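Local coordinates for protein MAU2 chromatid cohesion factor homolog (Saccharomyces cerevisiae, PDB 4XDN) that forms a complex with SCC2 that is required for loading the cohesin complex onto chromosomes, and so takes part in sister chromatid cohesion, at residues G608-L612 with T627-L631; T395-V401 with M422-F426. All coordinates share one frame; numbering follows the deposited sequence.

Followed from the N terminus, the chain first meets interaction 2, where the end of helix 369-398 and the residues just after it pack against helix 415-426, closing a connection that includes the unmodelled residues 403-408. Further helices follow before interaction 1 joins helix 601-618 to helix 621-638, the last helix of the chain, across a short turn. The two contacts come in series, neither nested nor crossed. Their centres lie about 25 Å apart and their nearest atoms about 14 Å, so they do not touch, although a backbone hydrogen bond between Leu397 and Gly598 ties the neighbourhood of interaction 2 to the approach to helix 601-618.

Interaction 1. Residues G608-L612 with T627-L631; sequences GIWHL and TNAKL
The hydroxyl OG1 of Thr627 meets two groups at once: it is hydrogen-bonded to the carbonyl oxygen of Asp623, one turn back in its own helix, and lies near the plane of the His611 ring at its edge, 3.4 Å from CD2 of that residue. On the same ring, His611 ND1 is hydrogen-bonded to Ser587 OG, which ties the imidazole to helix 580-593. With chi1 at -55°, Thr627 keeps OG1 beside its backbone nitrogen and sends CG2 across the gap, to 3.7 Å from Gly608 O and 3.8 Å from Leu612 CB. The two segments form an antiparallel helical hairpin, their axes 9.8 Å apart at an angle of 162°, as in the helix pairs of TPR-like superhelical proteins. At Gly608, where no side chain intervenes, Leu631 CD2 comes to 3.8 Å from the glycine CA. The other branch of Leu631, CD1, meets Leu612 CD2 at 3.9 Å, the two leucines crossing obliquely. Leu612 also spreads its methyls along the Asn628 amide, CD2 3.7 Å from OD1 and CD1 4.0 Å from ND2. Ile609, Leu612, Asn628 and Leu631 all also pack on the chain of another protein, probably SCC2.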
loop_
_atom_site.group_PDB
_atom_site.type_symbol
_atom_site.label_atom_id
_atom_site.label_comp_id
_atom_site.label_asym_id
_atom_site.label_seq_id
_atom_site.Cartn_x
_atom_site.Cartn_y
_atom_site.Cartn_z
ATOM N N GLY A 608 -4.357 4.806 -40.101
ATOM C CA GLY A 608 -4.029 4.563 -41.493
ATOM C C GLY A 608 -4.914 5.352 -42.438
ATOM O O GLY A 608 -4.443 5.855 -43.457
ATOM N N ILE A 609 -6.198 5.456 -42.106
ATOM C CA ILE A 609 -7.129 6.239 -42.913
ATOM C C ILE A 609 -6.660 7.688 -42.956
ATOM O O ILE A 609 -6.658 8.319 -44.010
ATOM C CB ILE A 609 -8.572 6.181 -42.360
ATOM C CG1 ILE A 609 -9.097 4.745 -42.392
ATOM C CG2 ILE A 609 -9.500 7.096 -43.171
ATOM C CD1 ILE A 609 -10.432 4.558 -41.700
ATOM N N TRP A 610 -6.262 8.203 -41.798
ATOM C CA TRP A 610 -5.796 9.577 -41.683
ATOM C C TRP A 610 -4.536 9.793 -42.509
ATOM O O TRP A 610 -4.419 10.775 -43.239
ATOM C CB TRP A 610 -5.531 9.923 -40.218
ATOM C CG TRP A 610 -4.956 11.283 -40.011
ATOM C CD1 TRP A 610 -5.319 12.435 -40.647
ATOM C CD2 TRP A 610 -3.905 11.636 -39.108
ATOM N NE1 TRP A 610 -4.559 13.484 -40.190
ATOM C CE2 TRP A 610 -3.684 13.020 -39.243
ATOM C CE3 TRP A 610 -3.130 10.915 -38.194
ATOM C CZ2 TRP A 610 -2.722 13.697 -38.499
ATOM C CZ3 TRP A 610 -2.177 11.591 -37.457
ATOM C CH2 TRP A 610 -1.979 12.967 -37.615
ATOM N N HIS A 611 -3.595 8.866 -42.391
ATOM C CA HIS A 611 -2.334 8.975 -43.108
ATOM C C HIS A 611 -2.544 8.887 -44.619
ATOM O O HIS A 611 -1.861 9.568 -45.382
ATOM C CB HIS A 611 -1.359 7.891 -42.652
ATOM C CG HIS A 611 0.010 8.043 -43.235
ATOM N ND1 HIS A 611 0.825 9.114 -42.945
ATOM C CD2 HIS A 611 0.698 7.269 -44.109
ATOM C CE1 HIS A 611 1.961 8.992 -43.609
ATOM N NE2 HIS A 611 1.909 7.881 -44.323
ATOM N N LEU A 612 -3.490 8.054 -45.047
ATOM C CA LEU A 612 -3.809 7.926 -46.466
ATOM C C LEU A 612 -4.292 9.254 -47.042
ATOM O O LEU A 612 -3.942 9.607 -48.169
ATOM C CB LEU A 612 -4.871 6.844 -46.690
ATOM C CG LEU A 612 -5.372 6.682 -48.133
ATOM C CD1 LEU A 612 -4.236 6.312 -49.074
ATOM C CD2 LEU A 612 -6.482 5.644 -48.207
ATOM N N THR A 627 0.451 2.713 -48.248
ATOM C CA THR A 627 -0.553 2.914 -47.208
ATOM C C THR A 627 -1.828 2.127 -47.513
ATOM O O THR A 627 -2.406 1.506 -46.622
ATOM C CB THR A 627 -0.898 4.405 -47.033
ATOM O OG1 THR A 627 0.301 5.147 -46.775
ATOM C CG2 THR A 627 -1.868 4.604 -45.867
ATOM N N ASN A 628 -2.269 2.155 -48.768
ATOM C CA ASN A 628 -3.413 1.349 -49.182
ATOM C C ASN A 628 -3.137 -0.129 -48.939
ATOM O O ASN A 628 -4.005 -0.866 -48.471
ATOM C CB ASN A 628 -3.743 1.581 -50.661
ATOM C CG ASN A 628 -4.853 2.592 -50.864
ATOM O OD1 ASN A 628 -5.868 2.570 -50.166
ATOM N ND2 ASN A 628 -4.668 3.487 -51.828
ATOM N N ALA A 629 -1.920 -0.553 -49.263
ATOM C CA ALA A 629 -1.508 -1.935 -49.060
ATOM C C ALA A 629 -1.574 -2.304 -47.583
ATOM O O ALA A 629 -2.046 -3.384 -47.225
ATOM C CB ALA A 629 -0.102 -2.155 -49.598
ATOM N N LYS A 630 -1.108 -1.402 -46.729
ATOM C CA LYS A 630 -1.105 -1.653 -45.293
ATOM C C LYS A 630 -2.530 -1.740 -44.764
ATOM O O LYS A 630 -2.827 -2.557 -43.890
ATOM C CB LYS A 630 -0.330 -0.561 -44.554
ATOM C CG LYS A 630 -0.269 -0.753 -43.041
ATOM C CD LYS A 630 0.385 -2.073 -42.658
ATOM C CE LYS A 630 0.453 -2.232 -41.148
ATOM N NZ LYS A 630 1.053 -3.527 -40.749
ATOM N N LEU A 631 -3.412 -0.900 -45.298
ATOM C CA LEU A 631 -4.814 -0.929 -44.907
ATOM C C LEU A 631 -5.452 -2.241 -45.336
ATOM O O LEU A 631 -6.222 -2.836 -44.585
ATOM C CB LEU A 631 -5.574 0.254 -45.511
ATOM C CG LEU A 631 -5.237 1.635 -44.944
ATOM C CD1 LEU A 631 -5.957 2.718 -45.734
ATOM C CD2 LEU A 631 -5.591 1.728 -43.464
#

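Interaction 2. Residues T395-V401 with M422-F426; sequences TLLKGAV and MKVQF
The phenyl ring of Phe426 carries the turn at Gly399 and Ala400 on one face. Gly399 C sits 3.4 Å above the ring plane of Phe426, offset toward the rim, and its carbonyl oxygen comes to 3.2 Å from CE1 of the phenylalanine. Ala400 is more central: its CA lies 4.2 Å from the Phe426 centroid, only 11° off the ring normal, a CH-pi contact over the face. Methyls approach the far half of the ring at a slant, with Thr395 CG2 3.7 Å from Phe426 CE2 and Val401 CG2 4.0 Å from Phe426 CD2. A chi1 of -92°, well away from a staggered position, turns one face of the ring to the helix end and the departing chain. Within the largely helical cohesin loading factor fold, the C-terminal end of helix 369-398 packs here on the last turns of helix 415-426: Gly399 leaves helical geometry with a positive phi of 73°, a glycine-favouring conformation common at helix C-termini, and the extended residues after it run across helix 415-426. There the side chain of Val401 turns to the helix, its CB 4.0 Å from Lys423 CB. The lysine aliphatic chain then passes the valine carbonyl, CE 3.7 Å from Val401 O, while its NZ forms a salt bridge with Glu427. A second protein, probably SCC2, lays its backbone on Phe426 and an apolar side chain on Met422. Deeper in the contact, the Met422 chain bends at its last torsion and brings CE to 4.0 Å from Thr395 CG2; the threonine hydroxyl instead bonds back to Val391 O.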
loop_
_atom_site.group_PDB
_atom_site.type_symbol
_atom_site.label_atom_id
_atom_site.label_comp_id
_atom_site.label_asym_id
_atom_site.label_seq_id
_atom_site.Cartn_x
_atom_site.Cartn_y
_atom_site.Cartn_z
ATOM N N THR A 395 -0.123 -8.120 -20.944
ATOM C CA THR A 395 -1.369 -7.619 -21.510
ATOM C C THR A 395 -1.115 -6.364 -22.334
ATOM O O THR A 395 -1.663 -6.208 -23.428
ATOM C CB THR A 395 -2.407 -7.314 -20.406
ATOM O OG1 THR A 395 -2.705 -8.514 -19.684
ATOM C CG2 THR A 395 -3.697 -6.764 -21.002
ATOM N N LEU A 396 -0.282 -5.474 -21.807
ATOM C CA LEU A 396 0.117 -4.276 -22.536
ATOM C C LEU A 396 0.856 -4.641 -23.817
ATOM O O LEU A 396 0.637 -4.039 -24.868
ATOM C CB LEU A 396 1.005 -3.386 -21.666
ATOM C CG LEU A 396 0.345 -2.176 -21.008
ATOM C CD1 LEU A 396 1.300 -1.552 -20.005
ATOM C CD2 LEU A 396 -0.071 -1.155 -22.056
ATOM N N LEU A 397 1.735 -5.633 -23.720
ATOM C CA LEU A 397 2.584 -6.017 -24.841
ATOM C C LEU A 397 1.797 -6.723 -25.940
ATOM O O LEU A 397 1.992 -6.442 -27.121
ATOM C CB LEU A 397 3.723 -6.921 -24.357
ATOM C CG LEU A 397 4.704 -7.408 -25.428
ATOM C CD1 LEU A 397 5.461 -6.241 -26.048
ATOM C CD2 LEU A 397 5.672 -8.434 -24.844
ATOM N N LYS A 398 0.905 -7.629 -25.547
ATOM C CA LYS A 398 0.253 -8.529 -26.498
ATOM C C LYS A 398 -1.173 -8.117 -26.864
ATOM O O LYS A 398 -1.693 -8.522 -27.904
ATOM C CB LYS A 398 0.236 -9.953 -25.935
ATOM C CG LYS A 398 1.619 -10.539 -25.679
ATOM C CD LYS A 398 2.460 -10.521 -26.943
ATOM C CE LYS A 398 3.655 -11.454 -26.843
ATOM N NZ LYS A 398 4.372 -11.555 -28.148
ATOM N N GLY A 399 -1.808 -7.319 -26.012
ATOM C CA GLY A 399 -3.184 -6.921 -26.244
ATOM C C GLY A 399 -4.144 -8.069 -25.998
ATOM O O GLY A 399 -5.100 -8.270 -26.748
ATOM N N ALA A 400 -3.875 -8.830 -24.943
ATOM C CA ALA A 400 -4.726 -9.944 -24.539
ATOM C C ALA A 400 -4.452 -10.287 -23.081
ATOM O O ALA A 400 -3.403 -9.935 -22.548
ATOM C CB ALA A 400 -4.488 -11.154 -25.426
ATOM N N VAL A 401 -5.398 -10.971 -22.443
ATOM C CA VAL A 401 -5.250 -11.385 -21.048
ATOM C C VAL A 401 -5.269 -12.906 -20.938
ATOM O O VAL A 401 -6.247 -13.548 -21.321
ATOM C CB VAL A 401 -6.369 -10.794 -20.162
ATOM C CG1 VAL A 401 -6.177 -11.196 -18.704
ATOM C CG2 VAL A 401 -6.407 -9.278 -20.294
ATOM N N MET A 422 -11.215 -6.611 -18.318
ATOM C CA MET A 422 -10.432 -6.240 -19.487
ATOM C C MET A 422 -10.437 -7.370 -20.507
ATOM O O MET A 422 -10.417 -7.129 -21.715
ATOM C CB MET A 422 -8.999 -5.897 -19.080
ATOM C CG MET A 422 -8.890 -4.644 -18.229
ATOM S SD MET A 422 -7.311 -4.494 -17.373
ATOM C CE MET A 422 -6.161 -4.639 -18.741
ATOM N N LYS A 423 -10.468 -8.604 -20.014
ATOM C CA LYS A 423 -10.507 -9.768 -20.889
ATOM C C LYS A 423 -11.805 -9.782 -21.685
ATOM O O LYS A 423 -11.812 -10.107 -22.872
ATOM C CB LYS A 423 -10.361 -11.060 -20.081
ATOM C CG LYS A 423 -10.356 -12.319 -20.933
ATOM C CD LYS A 423 -9.822 -13.514 -20.161
ATOM C CE LYS A 423 -9.689 -14.739 -21.057
ATOM N NZ LYS A 423 -11.006 -15.203 -21.579
ATOM N N VAL A 424 -12.902 -9.419 -21.028
ATOM C CA VAL A 424 -14.196 -9.355 -21.692
ATOM C C VAL A 424 -14.203 -8.241 -22.732
ATOM O O VAL A 424 -14.705 -8.427 -23.841
ATOM C CB VAL A 424 -15.340 -9.133 -20.683
ATOM C CG1 VAL A 424 -16.670 -8.897 -21.403
ATOM C CG2 VAL A 424 -15.454 -10.320 -19.751
ATOM N N GLN A 425 -13.644 -7.086 -22.376
ATOM C CA GLN A 425 -13.605 -5.952 -23.292
ATOM C C GLN A 425 -12.771 -6.293 -24.522
ATOM O O GLN A 425 -13.164 -5.991 -25.644
ATOM C CB GLN A 425 -13.045 -4.702 -22.607
ATOM C CG GLN A 425 -13.182 -3.444 -23.458
ATOM C CD GLN A 425 -12.535 -2.219 -22.839
ATOM O OE1 GLN A 425 -12.043 -2.261 -21.711
ATOM N NE2 GLN A 425 -12.535 -1.116 -23.581
ATOM N N PHE A 426 -11.621 -6.926 -24.301
ATOM C CA PHE A 426 -10.769 -7.380 -25.396
ATOM C C PHE A 426 -11.538 -8.276 -26.365
ATOM O O PHE A 426 -11.298 -8.244 -27.572
ATOM C CB PHE A 426 -9.553 -8.140 -24.859
ATOM C CG PHE A 426 -8.342 -7.279 -24.630
ATOM C CD1 PHE A 426 -7.766 -6.575 -25.676
ATOM C CD2 PHE A 426 -7.763 -7.197 -23.375
ATOM C CE1 PHE A 426 -6.649 -5.793 -25.470
ATOM C CE2 PHE A 426 -6.643 -6.415 -23.165
ATOM C CZ PHE A 426 -6.085 -5.713 -24.215
#